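Local structure of DsbA-like disulfide oxidoreductase (Wolbachia endosymbiont of Drosophila melanogaster, 6EEZ) at residues V35-F40 with L162-S167; P26-E31 with Y66-A71; A85-F90 with D138-M143; I51-K56 with F99-L104; Y43-C48 with G158-I163. The protein catalyses thiol-disulfide exchange as a homotrimeric DsbA-like disulfide isomerase of the thioredoxin superfamily. One frame throughout, in Å; residues are numbered along the deposited sequence. Where two conformers were deposited one is given.

Contact 1: residues V35-F40 with L162-S167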
# COMPACT_ATOMS: atom_id res chain seq x y z
N VAL A 35 -5.15 -15.05 -5.98
CA VAL A 35 -5.34 -14.58 -4.62
C VAL A 35 -4.60 -13.27 -4.43
O VAL A 35 -3.39 -13.26 -4.18
CB VAL A 35 -4.87 -15.62 -3.59
CG1 VAL A 35 -5.19 -15.16 -2.18
CG2 VAL A 35 -5.52 -16.97 -3.88
N ILE A 36 -5.33 -12.18 -4.55
CA ILE A 36 -4.76 -10.85 -4.60
C ILE A 36 -5.10 -10.08 -3.33
O ILE A 36 -6.28 -9.91 -2.98
CB ILE A 36 -5.29 -10.11 -5.85
CG1 ILE A 36 -4.93 -10.91 -7.10
CG2 ILE A 36 -4.77 -8.69 -5.92
CD1 ILE A 36 -5.55 -10.39 -8.36
N ALA A 37 -4.07 -9.62 -2.64
CA ALA A 37 -4.26 -8.78 -1.47
C ALA A 37 -4.05 -7.33 -1.88
O ALA A 37 -3.20 -7.04 -2.73
CB ALA A 37 -3.31 -9.18 -0.37
N VAL A 38 -4.82 -6.41 -1.30
CA VAL A 38 -4.68 -4.99 -1.58
C VAL A 38 -4.59 -4.19 -0.27
O VAL A 38 -5.57 -4.09 0.47
CB VAL A 38 -5.83 -4.46 -2.43
CG1 VAL A 38 -5.52 -3.07 -2.94
CG2 VAL A 38 -6.13 -5.42 -3.61
N GLY A 39 -3.41 -3.64 0.01
CA GLY A 39 -3.12 -3.02 1.30
C GLY A 39 -3.21 -1.51 1.19
O GLY A 39 -2.73 -0.95 0.21
N PHE A 40 -3.87 -0.88 2.17
CA PHE A 40 -4.03 0.58 2.22
C PHE A 40 -3.33 1.14 3.44
O PHE A 40 -3.71 0.81 4.56
CB PHE A 40 -5.52 0.97 2.24
CG PHE A 40 -6.27 0.61 0.98
CD1 PHE A 40 -6.74 -0.68 0.79
CD2 PHE A 40 -6.50 1.56 -0.00
CE1 PHE A 40 -7.44 -1.02 -0.35
CE2 PHE A 40 -7.19 1.24 -1.14
CZ PHE A 40 -7.67 -0.07 -1.32
N LEU A 162 -6.79 -3.98 4.89
CA LEU A 162 -6.36 -4.91 3.88
C LEU A 162 -7.52 -5.72 3.30
O LEU A 162 -8.32 -6.34 4.01
CB LEU A 162 -5.29 -5.84 4.46
CG LEU A 162 -4.67 -6.92 3.57
CD1 LEU A 162 -3.94 -6.27 2.42
CD2 LEU A 162 -3.72 -7.81 4.37
N ILE A 163 -7.60 -5.69 1.98
CA ILE A 163 -8.53 -6.51 1.24
C ILE A 163 -7.84 -7.75 0.74
O ILE A 163 -6.82 -7.66 0.08
CB ILE A 163 -9.10 -5.74 0.03
CG1 ILE A 163 -9.84 -4.50 0.51
CG2 ILE A 163 -10.01 -6.66 -0.81
CD1 ILE A 163 -10.31 -3.62 -0.66
N ILE A 164 -8.41 -8.90 1.05
CA ILE A 164 -8.01 -10.14 0.39
C ILE A 164 -9.26 -10.84 -0.14
O ILE A 164 -10.13 -11.20 0.64
CB ILE A 164 -7.28 -11.10 1.35
CG1 ILE A 164 -6.12 -10.40 2.07
CG2 ILE A 164 -6.81 -12.32 0.60
CD1 ILE A 164 -5.46 -11.28 3.18
N GLY A 165 -9.31 -11.05 -1.45
CA GLY A 165 -10.43 -11.73 -2.06
C GLY A 165 -11.71 -10.91 -1.85
O GLY A 165 -11.79 -9.78 -2.32
N ASP A 166 -12.68 -11.47 -1.12
CA ASP A 166 -13.95 -10.79 -0.86
C ASP A 166 -14.04 -10.32 0.58
O ASP A 166 -15.14 -9.97 1.06
CB ASP A 166 -15.13 -11.72 -1.19
CG ASP A 166 -15.10 -13.02 -0.41
OD1 ASP A 166 -14.09 -13.27 0.29
OD2 ASP A 166 -16.08 -13.80 -0.51
N SER A 167 -12.89 -10.27 1.25
CA SER A 167 -12.80 -9.89 2.66
C SER A 167 -12.03 -8.61 2.91
O SER A 167 -11.13 -8.24 2.16
CB SER A 167 -12.16 -11.01 3.45
OG SER A 167 -12.96 -12.18 3.40
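Strands 36-40 and 162-164 run antiparallel, their directions 170° apart, with V38 and I163 as the hydrogen-bonded pair and A37–I164 and G39–L162 as the non-hydrogen-bonded pairs beside it. V38 N donates to I163 O at 2.7 Å, and I163 N answers V38 O at 3.0 Å. A37 CA also approaches I163 O at 3.2 Å, a CA-H...O contact, which gives that carbonyl a second partner. L162 has CG anti to its backbone N (chi1 180°), and from there CD1 comes down over the glycine, 3.5 Å from G39 CA. On the same face A37 CB meets I164 CG1 at 3.9 Å. Through the sheet, V38 and I163 sit shoulder to shoulder, CB to CB at 4.3 Å, and I163 CD1 reaches the F40 ring at a slant, 3.9 Å from CE1. F40 stacks in turn on F161, while helix 137-154 covers this face and helix 175-185 the L162 and I164 side. A type II' turn, I164 to S167, then leads into the edge strand 167-170. Apart from the two backbone bonds, the contact is made by apolar side chains on both faces, which implies a largely buried, hydrophobic join in the middle of the thioredoxin-fold sheet.

Contact 2: residues P26-E31 with Y66-A71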
# COMPACT_ATOMS: atom_id res chain seq x y z
N PRO A 26 1.62 -0.29 -7.57
CA PRO A 26 2.76 -1.18 -7.30
C PRO A 26 2.33 -2.46 -6.63
O PRO A 26 1.44 -2.40 -5.77
CB PRO A 26 3.67 -0.36 -6.35
CG PRO A 26 3.18 1.04 -6.45
CD PRO A 26 1.70 0.95 -6.78
N TYR A 27 2.99 -3.56 -6.96
CA TYR A 27 2.69 -4.85 -6.38
C TYR A 27 3.96 -5.70 -6.14
O TYR A 27 4.98 -5.53 -6.81
CB TYR A 27 1.70 -5.63 -7.27
CG TYR A 27 2.35 -6.30 -8.48
CD1 TYR A 27 2.94 -7.53 -8.36
CD2 TYR A 27 2.39 -5.67 -9.72
CE1 TYR A 27 3.57 -8.14 -9.43
CE2 TYR A 27 3.01 -6.28 -10.82
CZ TYR A 27 3.61 -7.52 -10.66
OH TYR A 27 4.25 -8.18 -11.70
N SER A 28 3.86 -6.64 -5.21
CA SER A 28 4.88 -7.67 -5.03
C SER A 28 4.23 -9.03 -4.98
O SER A 28 3.01 -9.15 -4.81
CB SER A 28 5.68 -7.43 -3.75
OG SER A 28 6.32 -6.17 -3.79
N GLY A 29 5.04 -10.06 -5.12
CA GLY A 29 4.55 -11.41 -5.07
C GLY A 29 4.25 -11.94 -6.45
O GLY A 29 4.88 -11.53 -7.44
N ASN A 30 3.29 -12.86 -6.54
CA ASN A 30 3.05 -13.55 -7.80
C ASN A 30 2.04 -12.80 -8.64
O ASN A 30 0.85 -12.77 -8.32
CB ASN A 30 2.59 -14.97 -7.53
CG ASN A 30 2.35 -15.74 -8.80
OD1 ASN A 30 2.62 -15.26 -9.91
ND2 ASN A 30 1.85 -16.96 -8.65
N GLU A 31 2.54 -12.18 -9.70
CA GLU A 31 1.74 -11.41 -10.65
C GLU A 31 0.54 -12.20 -11.13
O GLU A 31 -0.52 -11.63 -11.40
CB GLU A 31 2.61 -11.01 -11.85
CG GLU A 31 1.88 -10.19 -12.92
CD GLU A 31 2.80 -9.84 -14.11
OE1 GLU A 31 3.82 -10.55 -14.32
OE2 GLU A 31 2.51 -8.86 -14.83
N TYR A 66 0.33 -8.93 -3.92
CA TYR A 66 0.06 -7.88 -2.96
C TYR A 66 0.22 -6.52 -3.63
O TYR A 66 1.32 -6.12 -4.01
CB TYR A 66 0.99 -7.99 -1.77
CG TYR A 66 0.58 -7.12 -0.58
CD1 TYR A 66 0.85 -5.75 -0.56
CD2 TYR A 66 -0.05 -7.67 0.52
CE1 TYR A 66 0.48 -4.94 0.54
CE2 TYR A 66 -0.42 -6.89 1.61
CZ TYR A 66 -0.14 -5.54 1.61
OH TYR A 66 -0.51 -4.80 2.70
N ILE A 67 -0.90 -5.81 -3.76
CA ILE A 67 -0.92 -4.48 -4.35
C ILE A 67 -0.83 -3.44 -3.23
O ILE A 67 -1.46 -3.60 -2.19
CB ILE A 67 -2.19 -4.27 -5.18
CG1 ILE A 67 -2.23 -5.30 -6.29
CG2 ILE A 67 -2.27 -2.85 -5.75
CD1 ILE A 67 -3.50 -5.31 -7.07
N PHE A 68 -0.04 -2.39 -3.44
CA PHE A 68 0.19 -1.33 -2.44
C PHE A 68 -0.56 -0.08 -2.82
O PHE A 68 -0.31 0.51 -3.89
CB PHE A 68 1.68 -0.99 -2.31
CG PHE A 68 2.53 -2.16 -1.90
CD1 PHE A 68 2.64 -2.53 -0.56
CD2 PHE A 68 3.23 -2.89 -2.85
CE1 PHE A 68 3.43 -3.62 -0.17
CE2 PHE A 68 4.03 -3.99 -2.47
CZ PHE A 68 4.12 -4.34 -1.12
N ARG A 69 -1.51 0.32 -1.96
CA ARG A 69 -2.22 1.58 -2.12
C ARG A 69 -1.79 2.61 -1.11
O ARG A 69 -2.11 2.51 0.07
CB ARG A 69 -3.71 1.35 -2.03
CG ARG A 69 -4.22 0.60 -3.20
CD ARG A 69 -3.88 1.34 -4.47
NE ARG A 69 -4.82 0.97 -5.51
CZ ARG A 69 -5.87 1.67 -5.89
NH1 ARG A 69 -6.14 2.85 -5.38
NH2 ARG A 69 -6.63 1.18 -6.84
N ASP A 70 -1.05 3.59 -1.60
CA ASP A 70 -0.55 4.68 -0.78
C ASP A 70 -1.71 5.64 -0.56
O ASP A 70 -2.15 6.30 -1.50
CB ASP A 70 0.63 5.36 -1.47
CG ASP A 70 1.89 4.52 -1.41
OD1 ASP A 70 2.44 4.37 -0.30
OD2 ASP A 70 2.32 4.00 -2.45
N ALA A 71 -2.20 5.69 0.67
CA ALA A 71 -3.40 6.47 1.00
C ALA A 71 -3.10 7.44 2.12
O ALA A 71 -3.58 7.26 3.24
CB ALA A 71 -4.55 5.56 1.37
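Three backbone hydrogen bonds join P26-S28 to Y66-F68: F68 N to P26 O at 2.8 Å, Y66 N to S28 O at 2.8 Å and S28 N to Y66 O at 2.9 Å. They put the short strand 27-29 antiparallel along strand 65-70, as the outermost strand on that side of the thioredoxin-fold sheet. S28 and Y66 form the hydrogen-bonded pair, Y27 and I67 the non-hydrogen-bonded one. At the latter, Y27 CA comes within 3.0 Å of Y66 O, a CA-H...O contact that gives this carbonyl a second partner next to S28 N. Y27 carries its ring away from strand 66-70, since CG is wedged between the backbone N and the carbonyl carbon (chi1 79°); its CB alone packs on I67 CG1. The other face belongs to F68. Its CD2 lies obliquely against the P26 carbonyl oxygen, and P26 CB lies 4.3 Å from F68 CD2. Y66 CD1 hangs over one face of the same ring, 3.4 Å above the plane and nearer its rim. Helix 52-60 covers this side through I59, and helix 76-91 covers P26 through L86 and Y89. The S28 hydroxyl meets the F68 ring edge-on, OG lying in the ring plane 3.4 Å from CE2.

Contact 3: residues A85-F90 with D138-M143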
# COMPACT_ATOMS: atom_id res chain seq x y z
N ALA A 85 7.44 7.66 -2.64
CA ALA A 85 7.34 6.23 -2.88
C ALA A 85 7.00 5.94 -4.33
O ALA A 85 7.66 5.13 -4.99
CB ALA A 85 6.30 5.61 -1.97
N LEU A 86 5.98 6.59 -4.86
CA LEU A 86 5.61 6.34 -6.24
C LEU A 86 6.67 6.92 -7.19
O LEU A 86 6.82 6.42 -8.30
CB LEU A 86 4.23 6.90 -6.54
CG LEU A 86 3.09 6.12 -5.89
CD1 LEU A 86 1.74 6.80 -6.11
CD2 LEU A 86 3.06 4.72 -6.46
N ALA A 87 7.41 7.94 -6.77
CA ALA A 87 8.43 8.52 -7.64
C ALA A 87 9.56 7.51 -7.85
O ALA A 87 10.17 7.47 -8.92
CB ALA A 87 8.97 9.80 -7.06
N VAL A 88 9.80 6.70 -6.83
CA VAL A 88 10.72 5.58 -6.91
C VAL A 88 10.17 4.46 -7.80
O VAL A 88 10.87 3.90 -8.64
CB VAL A 88 11.02 5.03 -5.49
CG1 VAL A 88 11.70 3.66 -5.54
CG2 VAL A 88 11.86 6.03 -4.72
N TYR A 89 8.90 4.12 -7.60
CA TYR A 89 8.23 3.09 -8.38
C TYR A 89 8.41 3.28 -9.88
O TYR A 89 8.72 2.34 -10.61
CB TYR A 89 6.74 3.07 -8.03
CG TYR A 89 5.89 2.19 -8.91
CD1 TYR A 89 5.90 0.81 -8.77
CD2 TYR A 89 5.05 2.75 -9.86
CE1 TYR A 89 5.10 0.01 -9.55
CE2 TYR A 89 4.24 1.95 -10.66
CZ TYR A 89 4.27 0.58 -10.50
OH TYR A 89 3.47 -0.21 -11.31
N PHE A 90 8.21 4.51 -10.33
CA PHE A 90 8.26 4.77 -11.75
C PHE A 90 9.68 4.78 -12.31
O PHE A 90 9.86 4.58 -13.50
CB PHE A 90 7.55 6.08 -12.05
CG PHE A 90 6.05 5.95 -12.03
CD1 PHE A 90 5.39 5.26 -13.05
CD2 PHE A 90 5.31 6.48 -11.00
CE1 PHE A 90 4.01 5.12 -13.03
CE2 PHE A 90 3.91 6.35 -10.97
CZ PHE A 90 3.27 5.66 -11.99
N ASP A 138 1.77 14.65 -12.45
CA ASP A 138 0.35 14.44 -12.74
C ASP A 138 -0.11 13.02 -12.42
O ASP A 138 -1.20 12.84 -11.89
CB ASP A 138 0.05 14.72 -14.21
CG ASP A 138 0.20 16.17 -14.58
OD1 ASP A 138 0.45 16.98 -13.65
OD2 ASP A 138 0.08 16.50 -15.78
N LYS A 139 0.71 12.02 -12.74
CA LYS A 139 0.25 10.64 -12.62
C LYS A 139 0.29 10.19 -11.18
O LYS A 139 -0.57 9.44 -10.74
CB LYS A 139 1.09 9.71 -13.48
CG LYS A 139 0.58 8.29 -13.47
CD LYS A 139 0.39 7.76 -14.88
CE LYS A 139 -0.85 8.35 -15.54
NZ LYS A 139 -0.93 7.96 -16.98
N ILE A 140 1.30 10.64 -10.45
CA ILE A 140 1.38 10.35 -9.02
C ILE A 140 0.19 10.99 -8.31
O ILE A 140 -0.43 10.38 -7.45
CB ILE A 140 2.69 10.89 -8.41
CG1 ILE A 140 3.89 10.12 -9.00
CG2 ILE A 140 2.66 10.77 -6.89
CD1 ILE A 140 5.22 10.77 -8.74
N GLU A 141 -0.09 12.24 -8.65
CA GLU A 141 -1.18 12.98 -8.05
C GLU A 141 -2.49 12.22 -8.32
O GLU A 141 -3.28 12.00 -7.41
CB GLU A 141 -1.24 14.40 -8.61
CG GLU A 141 -2.51 15.19 -8.25
CD GLU A 141 -2.60 15.54 -6.77
OE1 GLU A 141 -1.58 15.39 -6.05
OE2 GLU A 141 -3.68 15.98 -6.32
N GLN A 142 -2.68 11.80 -9.57
CA GLN A 142 -3.87 11.06 -9.98
C GLN A 142 -4.03 9.77 -9.20
O GLN A 142 -5.13 9.44 -8.75
CB GLN A 142 -3.82 10.76 -11.48
CG GLN A 142 -5.11 10.20 -12.04
CD GLN A 142 -5.05 9.95 -13.54
OE1 GLN A 142 -4.60 8.89 -13.97
NE2 GLN A 142 -5.50 10.92 -14.34
N MET A 143 -2.92 9.05 -9.03
CA MET A 143 -2.96 7.75 -8.35
C MET A 143 -3.31 7.91 -6.88
O MET A 143 -4.02 7.08 -6.32
CB MET A 143 -1.62 7.02 -8.48
CG MET A 143 -1.36 6.45 -9.88
SD MET A 143 0.33 5.81 -10.08
CE MET A 143 0.22 4.31 -9.10
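M143 and F90 make a Met-aromatic contact, the sulfur arriving in the plane of the ring rather than over a face: M143 SD is 3.5 Å from F90 CZ and 83° off the ring normal. One face of that ring is covered from its own helix by Y89, whose CD2 stands over its centre. K139 adds its aliphatic CG, 4.0 Å from F90 CZ, before the bent chain turns its ammonium group away from helix 76-91. These helices belong to the helical part of a DsbA-like protein, the insertion packed against its thioredoxin fold: helix 76-91 follows strand 65-70, and helix 137-154, here at 124° to it, leads back to strand 161-164. Aliphatic packing does the rest. L86 and I140 slide past each other, L86 CB touching I140 CG1 at 4.1 Å, while I140 CD1 lies against the backbone of A87, 4.1 Å from its CA. M143 is bent at its last torsion (chi3 73°), which turns the methyl CE back onto L86 CD2 at 3.9 Å. The polar ties are to residues outside the two segments: E141 forms a salt bridge with K83, the A87 carbonyl is hydrogen-bonded to the S132 hydroxyl and the M143 carbonyl to that of Y25.

Contact 4: residues I51-K56 with F99-L104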
# COMPACT_ATOMS: atom_id res chain seq x y z
N ILE A 51 2.85 -3.17 11.29
CA ILE A 51 2.50 -4.39 10.55
C ILE A 51 3.42 -4.60 9.35
O ILE A 51 3.16 -5.46 8.52
CB ILE A 51 1.01 -4.37 10.04
CG1 ILE A 51 0.75 -3.21 9.06
CG2 ILE A 51 0.12 -4.28 11.21
CD1 ILE A 51 -0.63 -3.31 8.26
N LYS A 52 4.48 -3.80 9.26
CA LYS A 52 5.33 -3.81 8.07
C LYS A 52 5.91 -5.21 7.83
O LYS A 52 6.09 -5.62 6.67
CB LYS A 52 6.45 -2.77 8.21
CG LYS A 52 7.40 -3.01 9.35
CD LYS A 52 8.40 -1.86 9.48
CE LYS A 52 9.45 -2.15 10.58
NZ LYS A 52 8.80 -2.16 11.93
N ASN A 53 6.15 -5.96 8.90
CA ASN A 53 6.73 -7.29 8.81
C ASN A 53 5.69 -8.38 8.65
O ASN A 53 5.99 -9.48 8.19
CB ASN A 53 7.60 -7.56 10.04
CG ASN A 53 8.93 -6.86 9.96
OD1 ASN A 53 9.51 -6.73 8.88
ND2 ASN A 53 9.43 -6.38 11.11
N ASP A 54 4.45 -8.07 9.03
CA ASP A 54 3.34 -8.95 8.71
C ASP A 54 3.20 -8.98 7.20
O ASP A 54 3.11 -10.04 6.59
CB ASP A 54 2.04 -8.46 9.34
CG ASP A 54 2.00 -8.69 10.83
OD1 ASP A 54 2.70 -9.60 11.30
OD2 ASP A 54 1.25 -7.98 11.53
N ILE A 55 3.19 -7.78 6.61
CA ILE A 55 3.09 -7.61 5.17
C ILE A 55 4.25 -8.32 4.46
O ILE A 55 4.03 -9.11 3.55
CB ILE A 55 3.09 -6.12 4.80
CG1 ILE A 55 1.93 -5.42 5.50
CG2 ILE A 55 2.97 -5.92 3.31
CD1 ILE A 55 0.60 -6.17 5.37
N LYS A 56 5.48 -8.04 4.90
CA LYS A 56 6.65 -8.67 4.31
C LYS A 56 6.53 -10.20 4.33
O LYS A 56 6.70 -10.85 3.31
CB LYS A 56 7.92 -8.22 5.04
CG LYS A 56 9.18 -8.57 4.33
CD LYS A 56 10.35 -8.02 5.08
CE LYS A 56 11.65 -8.46 4.50
NZ LYS A 56 12.74 -7.69 5.16
N PHE A 99 11.69 1.28 -0.63
CA PHE A 99 11.29 2.58 -0.13
C PHE A 99 10.16 2.36 0.87
O PHE A 99 10.19 2.88 1.97
CB PHE A 99 10.85 3.51 -1.25
CG PHE A 99 10.52 4.89 -0.76
CD1 PHE A 99 11.51 5.85 -0.63
CD2 PHE A 99 9.22 5.20 -0.36
CE1 PHE A 99 11.21 7.10 -0.15
CE2 PHE A 99 8.92 6.47 0.12
CZ PHE A 99 9.92 7.42 0.22
N HIS A 100 9.17 1.56 0.47
CA HIS A 100 8.00 1.27 1.29
C HIS A 100 8.39 0.84 2.70
O HIS A 100 7.91 1.40 3.68
CB HIS A 100 7.16 0.17 0.62
CG HIS A 100 6.07 -0.40 1.48
ND1 HIS A 100 4.76 0.05 1.42
CD2 HIS A 100 6.07 -1.41 2.38
CE1 HIS A 100 4.01 -0.65 2.24
NE2 HIS A 100 4.78 -1.55 2.85
N HIS A 101 9.26 -0.16 2.78
CA HIS A 101 9.59 -0.78 4.06
C HIS A 101 10.45 0.16 4.90
O HIS A 101 10.30 0.23 6.14
CB HIS A 101 10.31 -2.11 3.84
CG HIS A 101 10.37 -2.96 5.07
ND1 HIS A 101 11.51 -3.06 5.84
CD2 HIS A 101 9.43 -3.73 5.67
CE1 HIS A 101 11.27 -3.86 6.86
NE2 HIS A 101 10.02 -4.29 6.78
N ALA A 102 11.35 0.89 4.25
CA ALA A 102 12.15 1.89 4.96
C ALA A 102 11.27 3.01 5.49
O ALA A 102 11.50 3.49 6.59
CB ALA A 102 13.23 2.46 4.05
N ALA A 103 10.26 3.42 4.73
CA ALA A 103 9.39 4.50 5.19
C ALA A 103 8.62 4.04 6.43
O ALA A 103 8.48 4.79 7.40
CB ALA A 103 8.45 4.92 4.09
N LEU A 104 8.14 2.81 6.39
CA LEU A 104 7.47 2.23 7.55
C LEU A 104 8.43 2.05 8.73
O LEU A 104 8.01 2.09 9.89
CB LEU A 104 6.83 0.90 7.19
CG LEU A 104 5.61 1.02 6.26
CD1 LEU A 104 5.08 -0.38 5.91
CD2 LEU A 104 4.49 1.91 6.87
O HOH W 1 6.15 -3.97 4.60
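K52 and L104 pack tightly, side by side and running in opposite directions: K52 CB is 3.6 Å from L104 CD1 and 3.8 Å from L104 CB. K52 carries CG in the space between its backbone N and carbonyl carbon (chi1 63°), which runs the aliphatic chain alongside L104 and across H101, with the ammonium group led off beyond them. L104 is buried here and continues inward to Y43 and to C48 of the CxxC motif. Helix 52-60 follows directly on the active-site helix 46-50 of the thioredoxin fold; I51 is at once the residue that breaks that helix and the N-cap of the next. Helix 96-105, of the DsbA-type helical insertion, runs nearly antiparallel alongside. On the outer side the join becomes polar and loose. H101 NE2 donates to N53 OD1 at 3.3 Å (154° at the proton); the amide oxygen lies in the plane of the imidazole, but the imidazole nitrogen stands 42° out of the amide carbonyl plane, off either lone pair. The extended K56 chain passes H101 as well, CD at 4.1 Å from NE2. Its ammonium group is close enough to disfavour, perhaps, a second positive charge on H101. Between the helices a water donates to K52 O at 2.6 Å and accepts a weak bond from H100 NE2 at 3.3 Å.

Contact 5: residues Y43-C48 with G158-I163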
# COMPACT_ATOMS: atom_id res chain seq x y z
N TYR A 43 2.14 6.13 5.65
CA TYR A 43 3.46 5.83 6.20
C TYR A 43 3.70 6.37 7.62
O TYR A 43 4.51 5.81 8.37
CB TYR A 43 4.52 6.37 5.24
CG TYR A 43 4.67 5.54 4.01
CD1 TYR A 43 4.95 4.18 4.09
CD2 TYR A 43 4.54 6.10 2.75
CE1 TYR A 43 5.08 3.41 2.96
CE2 TYR A 43 4.68 5.35 1.62
CZ TYR A 43 4.94 4.01 1.73
OH TYR A 43 5.06 3.25 0.58
N SER A 44 3.00 7.44 8.02
CA SER A 44 3.20 8.04 9.34
C SER A 44 2.27 7.44 10.40
O SER A 44 2.31 7.82 11.57
CB SER A 44 2.98 9.56 9.30
OG SER A 44 3.63 10.16 8.18
N CYS A 45 1.42 6.50 9.99
CA CYS A 45 0.47 5.88 10.91
C CYS A 45 1.14 4.78 11.74
O CYS A 45 1.80 3.89 11.21
CB CYS A 45 -0.74 5.34 10.10
SG CYS A 45 -1.44 3.78 10.59
N GLY A 46 0.98 4.86 13.06
CA GLY A 46 1.62 3.92 13.98
C GLY A 46 1.29 2.45 13.70
O GLY A 46 2.18 1.60 13.79
N HIS A 47 0.02 2.14 13.40
CA HIS A 47 -0.36 0.75 13.14
C HIS A 47 0.13 0.32 11.78
O HIS A 47 0.45 -0.84 11.60
CB HIS A 47 -1.88 0.54 13.24
CG HIS A 47 -2.38 0.59 14.64
ND1 HIS A 47 -2.73 1.77 15.25
CD2 HIS A 47 -2.56 -0.38 15.56
CE1 HIS A 47 -3.11 1.53 16.49
NE2 HIS A 47 -3.01 0.23 16.71
N CYS A 48 0.22 1.24 10.83
CA CYS A 48 0.76 0.90 9.51
C CYS A 48 2.23 0.53 9.66
O CYS A 48 2.69 -0.44 9.09
CB CYS A 48 0.60 2.06 8.51
SG CYS A 48 -1.10 2.33 7.87
N GLY A 158 -10.16 5.07 8.01
CA GLY A 158 -8.77 5.24 8.44
C GLY A 158 -7.85 4.18 7.87
O GLY A 158 -8.28 3.39 7.04
N THR A 159 -6.58 4.19 8.28
CA THR A 159 -5.62 3.13 7.93
C THR A 159 -5.02 2.48 9.18
O THR A 159 -5.03 3.08 10.26
CB THR A 159 -4.46 3.67 7.03
OG1 THR A 159 -3.74 4.70 7.71
CG2 THR A 159 -5.01 4.22 5.74
N PRO A 160 -4.47 1.26 9.03
CA PRO A 160 -4.44 0.50 7.78
C PRO A 160 -5.67 -0.36 7.61
O PRO A 160 -6.38 -0.57 8.59
CB PRO A 160 -3.21 -0.38 7.93
CG PRO A 160 -3.25 -0.72 9.39
CD PRO A 160 -3.78 0.52 10.10
N PHE A 161 -5.85 -0.88 6.40
CA PHE A 161 -6.79 -1.97 6.19
C PHE A 161 -6.34 -2.72 4.97
O PHE A 161 -5.57 -2.19 4.15
CB PHE A 161 -8.26 -1.48 6.06
CG PHE A 161 -8.56 -0.68 4.82
CD1 PHE A 161 -9.00 -1.30 3.67
CD2 PHE A 161 -8.49 0.70 4.83
CE1 PHE A 161 -9.33 -0.57 2.54
CE2 PHE A 161 -8.82 1.44 3.70
CZ PHE A 161 -9.24 0.80 2.56
N LEU A 162 -6.79 -3.98 4.89
CA LEU A 162 -6.36 -4.91 3.88
C LEU A 162 -7.52 -5.72 3.30
O LEU A 162 -8.32 -6.34 4.01
CB LEU A 162 -5.29 -5.84 4.46
CG LEU A 162 -4.67 -6.92 3.57
CD1 LEU A 162 -3.94 -6.27 2.42
CD2 LEU A 162 -3.72 -7.81 4.37
N ILE A 163 -7.60 -5.69 1.98
CA ILE A 163 -8.53 -6.51 1.24
C ILE A 163 -7.84 -7.75 0.74
O ILE A 163 -6.82 -7.66 0.08
CB ILE A 163 -9.10 -5.74 0.03
CG1 ILE A 163 -9.84 -4.50 0.51
CG2 ILE A 163 -10.01 -6.66 -0.81
CD1 ILE A 163 -10.31 -3.62 -0.66
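T159 OG1 faces both sulfurs of the CxxC motif, 3.6 Å from C48 SG and 3.8 Å from C45 SG; both cysteines have two deposited conformers, and all sulfur distances here are tentative, belonging to one of them. The T159 hydroxyl sits between its own backbone N and carbonyl carbon (chi1 60°), a torsion that turns it to the cysteines. The T159 carbonyl oxygen comes to C45 SG as well, at 3.7 Å. Within the motif, C45 is the N-cap of helix 46-50, and its SG takes a weak, tentative hydrogen bond from C48 N at 3.0 Å. This is the active-site architecture of the thioredoxin superfamily: a CxxC at a helix start, met by a loop whose proline, here P160, follows a cis peptide bond. That proline packs on the motif with its ring carbons, CB at 3.4 Å from C48 SG and CD at 3.7 Å from H47 CB. The imidazole of H47 points away from the loop, while L41 packs on both C48 and P160. The C45–C48 disulfide is seen in this crystal, but in the conformer described C45 SG and C48 SG are 3.1 Å apart, too far for a bond. Beyond P160 the chain enters the sheet directly, F161 pairing through its backbone with F40.

In the fold
From the N terminus, the first segments of contacts 2, 1, 5 and 4 follow in that order. Contact 2 closes first, at 66-71, bringing the edge strand to strand 65-70 and crossing contacts 1, 5 and 4, which are still open. Contact 3 then opens on helix 76-91, contact 4 closes on helix 96-105, and contact 3 closes on helix 137-154, so contacts 3 and 4 cross. Both nest inside the long loops closed by contacts 5 and 1, which end together on strand 161-164. Strands 36-41 and 65-70 are sheet neighbours, joining contact 1 to contact 2; Y43 links contact 5 to contact 4, and F99 connects contacts 4 and 3 within the helical part.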